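Side-chain contacts in xylooligosaccharide oxidase (Myceliophthora thermophila, PDB 5L6G), which oxidises the C1 hydroxyl of xylooligosaccharides and related sugars to lactones, passing the electrons through a bicovalently bound FAD to molecular oxygen and yielding hydrogen peroxide: residues H163-G168 against A221-K226; L241-T244 against N248-K251. One frame throughout, in Å; residues are numbered along the deposited sequence.

Interactions 1 and 2 lie on opposite sides of the chain's centre, 37 Å apart between their own centres and about 22 Å between nearest atoms, so neither bears directly on the other. Interaction 1 (163-168 with 221-226) is buried in the FAD-binding part, and its 163-168 side lines the cofactor pocket; the Phe-225 side chain is about 9 Å from a bound xylopyranose. Interaction 2 (241-244 with 248-251) joins a loop to the next helix about 28 Å from the chain centre, beside a surface glycan. Its Trp-243 side chain is nevertheless about 11 Å from that of Arg-272, a substrate-binding residue. One contact thus adjoins FAD, whereas the other is peripheral.

Interaction 1. Residues H163-G168 against A221-K226; sequences HSLHGG and ASFRFK. With FAD (flavin-adenine dinucleotide), chain D.
Ser-164 overlaps two aromatic rings of the strand segment at once. Its OG sits obliquely beside the Phe-223 ring, 3.2 Å from CE2, while its CB meets Phe-225 at the ring edge, in plane, 3.8 Å from CZ. OG touches both rings but makes its hydrogen bond with the carbonyl O of Val-160, one turn back in the helix. That bond goes with OG lying between the backbone N and the carbonyl carbon (chi1 68°), and it satisfies a buried polar atom in apolar surroundings. Leu-165 comes to the same CE2/CZ end of Phe-223. Its CG lies in plane at the ring edge and its CD2 is 3.7 Å from CE2 of Phe-223, whereas the second branch turns to the cofactor, with CD1 3.4 Å from C2A of the FAD adenine. Leu-165 thus touches the phenylalanine with one methyl and the adenine with the other.

His-163 faces the ribityl chain and flavin instead. ND1 is hydrogen-bonded to FAD O2' at 2.8 Å and a fairly straight 163°, near the plane of the imidazole, and CE1 comes 3.5 Å from FAD C2. With NE2 hydrogen-bonded to Gly-153 N, both ring nitrogens are held, which fixes the ring's rotation; CA of Gly-168 lies 3.2 Å above one face of the His-163 ring, offset toward the rim.

Within the PCMH-type FAD-binding domain, the contact sets the end of helix 160-165 between FAD and strand 219-229. Val-160 also touches both phenylalanines, Phe-225 stacks on Phe-150, and Ile-183 of strand 183-189 meets Ser-164 and Phe-225.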
loop_
_atom_site.group_PDB
_atom_site.type_symbol
_atom_site.label_atom_id
_atom_site.label_comp_id
_atom_site.label_asym_id
_atom_site.label_seq_id
_atom_site.Cartn_x
_atom_site.Cartn_y
_atom_site.Cartn_z
ATOM N N HIS A 163 -1.244 -4.768 -2.430
ATOM C CA HIS A 163 -0.085 -4.089 -1.916
ATOM C C HIS A 163 0.977 -3.883 -2.985
ATOM O O HIS A 163 1.402 -2.742 -3.210
ATOM C CB HIS A 163 0.445 -4.872 -0.721
ATOM C CG HIS A 163 1.573 -4.209 -0.012
ATOM N ND1 HIS A 163 1.402 -3.153 0.856
ATOM C CD2 HIS A 163 2.895 -4.500 -0.003
ATOM C CE1 HIS A 163 2.577 -2.814 1.357
ATOM N NE2 HIS A 163 3.492 -3.631 0.864
ATOM N N SER A 164 1.414 -4.961 -3.634
ATOM C CA SER A 164 2.574 -4.900 -4.545
ATOM C C SER A 164 2.227 -4.232 -5.866
ATOM O O SER A 164 3.099 -3.722 -6.545
ATOM C CB SER A 164 3.176 -6.285 -4.811
ATOM O OG SER A 164 2.301 -7.110 -5.570
ATOM N N LEU A 165 0.956 -4.224 -6.220
ATOM C CA LEU A 165 0.555 -3.680 -7.508
ATOM C C LEU A 165 0.377 -2.170 -7.493
ATOM O O LEU A 165 0.261 -1.560 -8.550
ATOM C CB LEU A 165 -0.715 -4.363 -8.033
ATOM C CG LEU A 165 -0.549 -5.843 -8.419
ATOM C CD1 LEU A 165 -1.903 -6.432 -8.763
ATOM C CD2 LEU A 165 0.457 -6.037 -9.551
ATOM N N HIS A 166 0.379 -1.570 -6.319
ATOM C CA HIS A 166 0.269 -0.126 -6.240
ATOM C C HIS A 166 1.380 0.552 -5.491
ATOM O O HIS A 166 1.276 1.751 -5.216
ATOM C CB HIS A 166 -1.042 0.248 -5.607
ATOM C CG HIS A 166 -2.206 -0.398 -6.272
ATOM N ND1 HIS A 166 -2.672 -1.635 -5.900
ATOM C CD2 HIS A 166 -2.976 0.003 -7.305
ATOM C CE1 HIS A 166 -3.695 -1.965 -6.671
ATOM N NE2 HIS A 166 -3.907 -0.981 -7.519
ATOM N N GLY A 167 2.429 -0.194 -5.147
ATOM C CA GLY A 167 3.588 0.406 -4.480
ATOM C C GLY A 167 4.048 -0.534 -3.375
ATOM O O GLY A 167 4.573 -1.618 -3.667
ATOM N N GLY A 168 3.814 -0.127 -2.124
ATOM C CA GLY A 168 4.085 -0.953 -0.968
ATOM C C GLY A 168 5.352 -0.524 -0.259
ATOM O O GLY A 168 6.442 -0.936 -0.624
ATOM N N ALA A 221 -2.613 -13.661 -11.335
ATOM C CA ALA A 221 -2.846 -15.006 -10.827
ATOM C C ALA A 221 -1.609 -15.629 -10.220
ATOM O O ALA A 221 -1.715 -16.614 -9.500
ATOM C CB ALA A 221 -3.383 -15.903 -11.941
ATOM N N SER A 222 -0.441 -15.072 -10.511
ATOM C CA SER A 222 0.786 -15.519 -9.898
ATOM C C SER A 222 1.780 -14.397 -10.027
ATOM O O SER A 222 1.805 -13.717 -11.062
ATOM C CB SER A 222 1.328 -16.777 -10.568
ATOM O OG SER A 222 2.470 -17.256 -9.864
ATOM N N PHE A 223 2.547 -14.175 -8.953
ATOM C CA PHE A 223 3.678 -13.254 -8.942
ATOM C C PHE A 223 4.973 -14.037 -8.862
ATOM O O PHE A 223 5.026 -15.066 -8.205
ATOM C CB PHE A 223 3.669 -12.369 -7.674
ATOM C CG PHE A 223 2.559 -11.378 -7.618
ATOM C CD1 PHE A 223 1.326 -11.733 -7.104
ATOM C CD2 PHE A 223 2.737 -10.080 -8.072
ATOM C CE1 PHE A 223 0.299 -10.811 -7.043
ATOM C CE2 PHE A 223 1.709 -9.150 -8.009
ATOM C CZ PHE A 223 0.483 -9.508 -7.494
ATOM N N ARG A 224 6.027 -13.528 -9.496
ATOM C CA ARG A 224 7.392 -13.929 -9.140
ATOM C C ARG A 224 8.086 -12.722 -8.589
ATOM O O ARG A 224 8.049 -11.640 -9.190
ATOM C CB ARG A 224 8.218 -14.435 -10.321
ATOM C CG ARG A 224 8.257 -15.932 -10.455
ATOM C CD ARG A 224 6.939 -16.433 -10.951
ATOM N NE ARG A 224 6.454 -15.607 -12.047
ATOM C CZ ARG A 224 5.230 -15.696 -12.569
ATOM N NH1 ARG A 224 4.371 -16.625 -12.129
ATOM N NH2 ARG A 224 4.899 -14.878 -13.571
ATOM N N PHE A 225 8.722 -12.912 -7.445
ATOM C CA PHE A 225 9.434 -11.853 -6.786
ATOM C C PHE A 225 10.896 -12.233 -6.704
ATOM O O PHE A 225 11.232 -13.341 -6.292
ATOM C CB PHE A 225 8.899 -11.663 -5.363
ATOM C CG PHE A 225 7.617 -10.877 -5.289
ATOM C CD1 PHE A 225 7.638 -9.492 -5.183
ATOM C CD2 PHE A 225 6.407 -11.519 -5.291
ATOM C CE1 PHE A 225 6.458 -8.760 -5.105
ATOM C CE2 PHE A 225 5.227 -10.806 -5.223
ATOM C CZ PHE A 225 5.248 -9.421 -5.126
ATOM N N LYS A 226 11.763 -11.305 -7.085
ATOM C CA LYS A 226 13.152 -11.358 -6.660
ATOM C C LYS A 226 13.215 -11.134 -5.142
ATOM O O LYS A 226 12.275 -10.605 -4.521
ATOM C CB LYS A 226 13.970 -10.288 -7.378
ATOM C CG LYS A 226 14.373 -10.689 -8.784
ATOM C CD LYS A 226 14.951 -9.519 -9.585
ATOM C CE LYS A 226 15.516 -10.013 -10.917
ATOM N NZ LYS A 226 15.796 -8.892 -11.878
HETATM P PA FAD D . -7.504 -5.719 -1.505
HETATM O O1A FAD D . -7.728 -7.209 -1.622
HETATM O O2A FAD D . -8.599 -4.925 -0.866
HETATM O O5B FAD D . -7.048 -5.130 -2.889
HETATM C C5B FAD D . -6.721 -3.753 -3.097
HETATM C C4B FAD D . -6.841 -3.415 -4.566
HETATM O O4B FAD D . -5.941 -4.236 -5.315
HETATM C C3B FAD D . -8.230 -3.687 -5.121
HETATM O O3B FAD D . -8.499 -2.778 -6.168
HETATM C C2B FAD D . -8.108 -5.075 -5.694
HETATM O O2B FAD D . -9.092 -5.378 -6.676
HETATM C C1B FAD D . -6.692 -5.051 -6.223
HETATM N N9A FAD D . -6.138 -6.406 -6.271
HETATM C C8A FAD D . -6.024 -7.291 -5.285
HETATM N N7A FAD D . -5.476 -8.445 -5.735
HETATM C C5A FAD D . -5.237 -8.247 -7.031
HETATM C C6A FAD D . -4.697 -9.070 -8.111
HETATM N N6A FAD D . -4.289 -10.313 -7.788
HETATM N N1A FAD D . -4.650 -8.528 -9.346
HETATM C C2A FAD D . -5.048 -7.284 -9.624
HETATM N N3A FAD D . -5.562 -6.461 -8.662
HETATM C C4A FAD D . -5.668 -6.913 -7.382
HETATM N N1 FAD D . 0.508 0.009 2.686
HETATM C C2 FAD D . 1.831 0.357 2.603
HETATM O O2 FAD D . 2.272 0.837 1.521
HETATM N N3 FAD D . 2.669 0.157 3.650
HETATM C C4 FAD D . 2.262 -0.395 4.818
HETATM O O4 FAD D . 3.029 -0.586 5.803
HETATM C C4X FAD D . 0.846 -0.789 4.985
HETATM N N5 FAD D . 0.346 -1.347 6.126
HETATM C C5X FAD D . -0.976 -1.739 6.257
HETATM C C6 FAD D . -1.473 -2.339 7.422
HETATM C C7 FAD D . -2.828 -2.698 7.503
HETATM C C7M FAD D . -3.327 -3.321 8.784
HETATM C C8 FAD D . -3.755 -2.499 6.335
HETATM C C8M FAD D . -5.212 -2.949 6.370
HETATM C C9 FAD D . -3.234 -1.915 5.186
HETATM C C9A FAD D . -1.889 -1.511 5.101
HETATM N N10 FAD D . -1.352 -0.895 3.940
HETATM C C10 FAD D . -0.011 -0.523 3.823
HETATM C "C1'" FAD D . -2.171 -0.623 2.764
HETATM C "C2'" FAD D . -2.126 -1.736 1.765
HETATM O "O2'" FAD D . -0.888 -1.620 1.057
HETATM C "C3'" FAD D . -3.269 -1.483 0.798
HETATM O "O3'" FAD D . -4.524 -1.428 1.486
HETATM C "C4'" FAD D . -3.288 -2.614 -0.233
HETATM O "O4'" FAD D . -3.796 -2.099 -1.473
HETATM C "C5'" FAD D . -4.116 -3.760 0.290
HETATM O "O5'" FAD D . -3.842 -4.936 -0.475
HETATM P P FAD D . -4.841 -6.147 -0.318
HETATM O O1P FAD D . -4.544 -7.218 -1.320
HETATM O O2P FAD D . -4.918 -6.560 1.117
HETATM O O3P FAD D . -6.248 -5.416 -0.550
#

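Interaction 2. Residues L241-T244 against N248-K251. With NAG (2-acetamido-2-deoxy-beta-D-glucopyranose), chain F.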
loop_
_atom_site.group_PDB
_atom_site.type_symbol
_atom_site.label_atom_id
_atom_site.label_comp_id
_atom_site.label_asym_id
_atom_site.label_seq_id
_atom_site.Cartn_x
_atom_site.Cartn_y
_atom_site.Cartn_z
ATOM N N LEU A 241 9.661 13.417 19.748
ATOM C CA LEU A 241 9.778 14.773 19.245
ATOM C C LEU A 241 8.871 15.679 20.051
ATOM O O LEU A 241 7.715 15.329 20.274
ATOM C CB LEU A 241 9.370 14.829 17.779
ATOM C CG LEU A 241 10.198 13.995 16.813
ATOM C CD1 LEU A 241 9.500 13.921 15.457
ATOM C CD2 LEU A 241 11.596 14.571 16.708
ATOM N N PRO A 242 9.373 16.861 20.449
ATOM C CA PRO A 242 8.594 17.778 21.273
ATOM C C PRO A 242 7.639 18.626 20.456
ATOM O O PRO A 242 7.660 19.856 20.548
ATOM C CB PRO A 242 9.672 18.651 21.907
ATOM C CG PRO A 242 10.698 18.738 20.844
ATOM C CD PRO A 242 10.749 17.360 20.267
ATOM N N TRP A 243 6.776 17.974 19.692
ATOM C CA TRP A 243 5.956 18.683 18.725
ATOM C C TRP A 243 4.601 19.057 19.336
ATOM O O TRP A 243 3.550 18.598 18.917
ATOM C CB TRP A 243 5.834 17.854 17.453
ATOM C CG TRP A 243 7.090 17.853 16.601
ATOM C CD1 TRP A 243 8.361 18.215 16.979
ATOM C CD2 TRP A 243 7.188 17.426 15.245
ATOM N NE1 TRP A 243 9.219 18.077 15.934
ATOM C CE2 TRP A 243 8.532 17.581 14.856
ATOM C CE3 TRP A 243 6.258 16.950 14.312
ATOM C CZ2 TRP A 243 8.981 17.261 13.575
ATOM C CZ3 TRP A 243 6.703 16.635 13.030
ATOM C CH2 TRP A 243 8.056 16.800 12.679
ATOM N N THR A 244 4.670 19.923 20.333
ATOM C CA THR A 244 3.524 20.271 21.170
ATOM C C THR A 244 3.062 21.698 20.932
ATOM O O THR A 244 2.104 22.135 21.542
ATOM C CB THR A 244 3.894 20.161 22.652
ATOM O OG1 THR A 244 5.163 20.799 22.856
ATOM C CG2 THR A 244 3.974 18.695 23.068
ATOM N N ASN A 248 7.459 24.501 17.250
ATOM C CA ASN A 248 8.286 23.310 17.373
ATOM C C ASN A 248 8.119 22.386 16.198
ATOM O O ASN A 248 9.091 21.782 15.759
ATOM C CB ASN A 248 7.976 22.534 18.644
ATOM C CG ASN A 248 8.596 23.170 19.875
ATOM O OD1 ASN A 248 9.164 24.258 19.805
ATOM N ND2 ASN A 248 8.528 22.471 20.996
ATOM N N VAL A 249 6.894 22.271 15.684
ATOM C CA VAL A 249 6.655 21.398 14.539
ATOM C C VAL A 249 7.372 21.967 13.329
ATOM O O VAL A 249 8.028 21.246 12.567
ATOM C CB VAL A 249 5.141 21.271 14.208
ATOM C CG1 VAL A 249 4.930 20.572 12.882
ATOM C CG2 VAL A 249 4.402 20.534 15.330
ATOM N N VAL A 250 7.213 23.266 13.125
ATOM C CA VAL A 250 7.758 23.895 11.935
ATOM C C VAL A 250 9.272 23.758 11.934
ATOM O O VAL A 250 9.866 23.368 10.952
ATOM C CB VAL A 250 7.380 25.384 11.892
ATOM C CG1 VAL A 250 8.211 26.135 10.861
ATOM C CG2 VAL A 250 5.888 25.529 11.625
ATOM N N LYS A 251 9.892 24.111 13.038
ATOM C CA LYS A 251 11.351 24.106 13.116
ATOM C C LYS A 251 11.895 22.682 13.038
ATOM O O LYS A 251 12.945 22.429 12.411
ATOM C CB LYS A 251 11.804 24.776 14.408
ATOM C CG LYS A 251 11.586 26.282 14.428
ATOM C CD LYS A 251 11.772 26.868 15.823
ATOM C CE LYS A 251 13.201 26.688 16.314
ATOM N NZ LYS A 251 13.295 26.736 17.806
HETATM C C1 NAG F . 6.841 26.048 21.998
HETATM C C2 NAG F . 7.024 27.512 22.428
HETATM C C3 NAG F . 8.459 27.799 22.825
HETATM C C4 NAG F . 8.926 26.781 23.847
HETATM C C5 NAG F . 8.720 25.373 23.279
HETATM C C6 NAG F . 9.105 24.306 24.284
HETATM C C7 NAG F . 5.559 29.137 21.332
HETATM C C8 NAG F . 5.406 30.101 20.195
HETATM N N2 NAG F . 6.712 28.467 21.384
HETATM O O3 NAG F . 8.515 29.117 23.323
HETATM O O4 NAG F . 10.289 27.010 24.097
HETATM O O5 NAG F . 7.351 25.177 22.986
HETATM O O6 NAG F . 9.144 23.059 23.637
HETATM O O7 NAG F . 4.646 28.998 22.148
#
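Two successive inverse gamma turns, centred on Pro-242 and Trp-243, carry the chain from strand 234-240 toward helix 246-261, and the first turn of that helix folds back against them. The polar half of the contact is the Asn-248 amide. Its ND2 donates to Pro-242 O at 2.8 Å with an N-H...O angle of 158°, meeting the carbonyl almost end-on (C=O...N 162°) and close to the plane of the amide. The same oxygen also accepts a weak bond from Thr-244 N, which closes the gamma turn at Trp-243. ND2 makes a second bond, again 2.8 Å, to O6 of the N-acetylglucosamine attached to Asn-245, whose OD1 accepts the backbone N-H of Asn-248. Both bonds together hold the amide's orientation. An aspartate here would probably leave Pro-242 O and the sugar O6 without their shared donor, and the sugar's O6 arm less held.

The apolar half is Trp-243 against Val-249, side chains crossing at about a right angle. Val-249 CG2, anti to its carbonyl carbon, reaches Trp-243 CB at 3.7 Å. Val-249 CA makes a CH-pi contact over the indole, 4.1 Å from the centroid of the five-membered ring and 10° off its normal. The opposite face is covered by Leu-241, whose CD1 stands 3.8 Å above the Trp-243 ring plane, offset toward the rim.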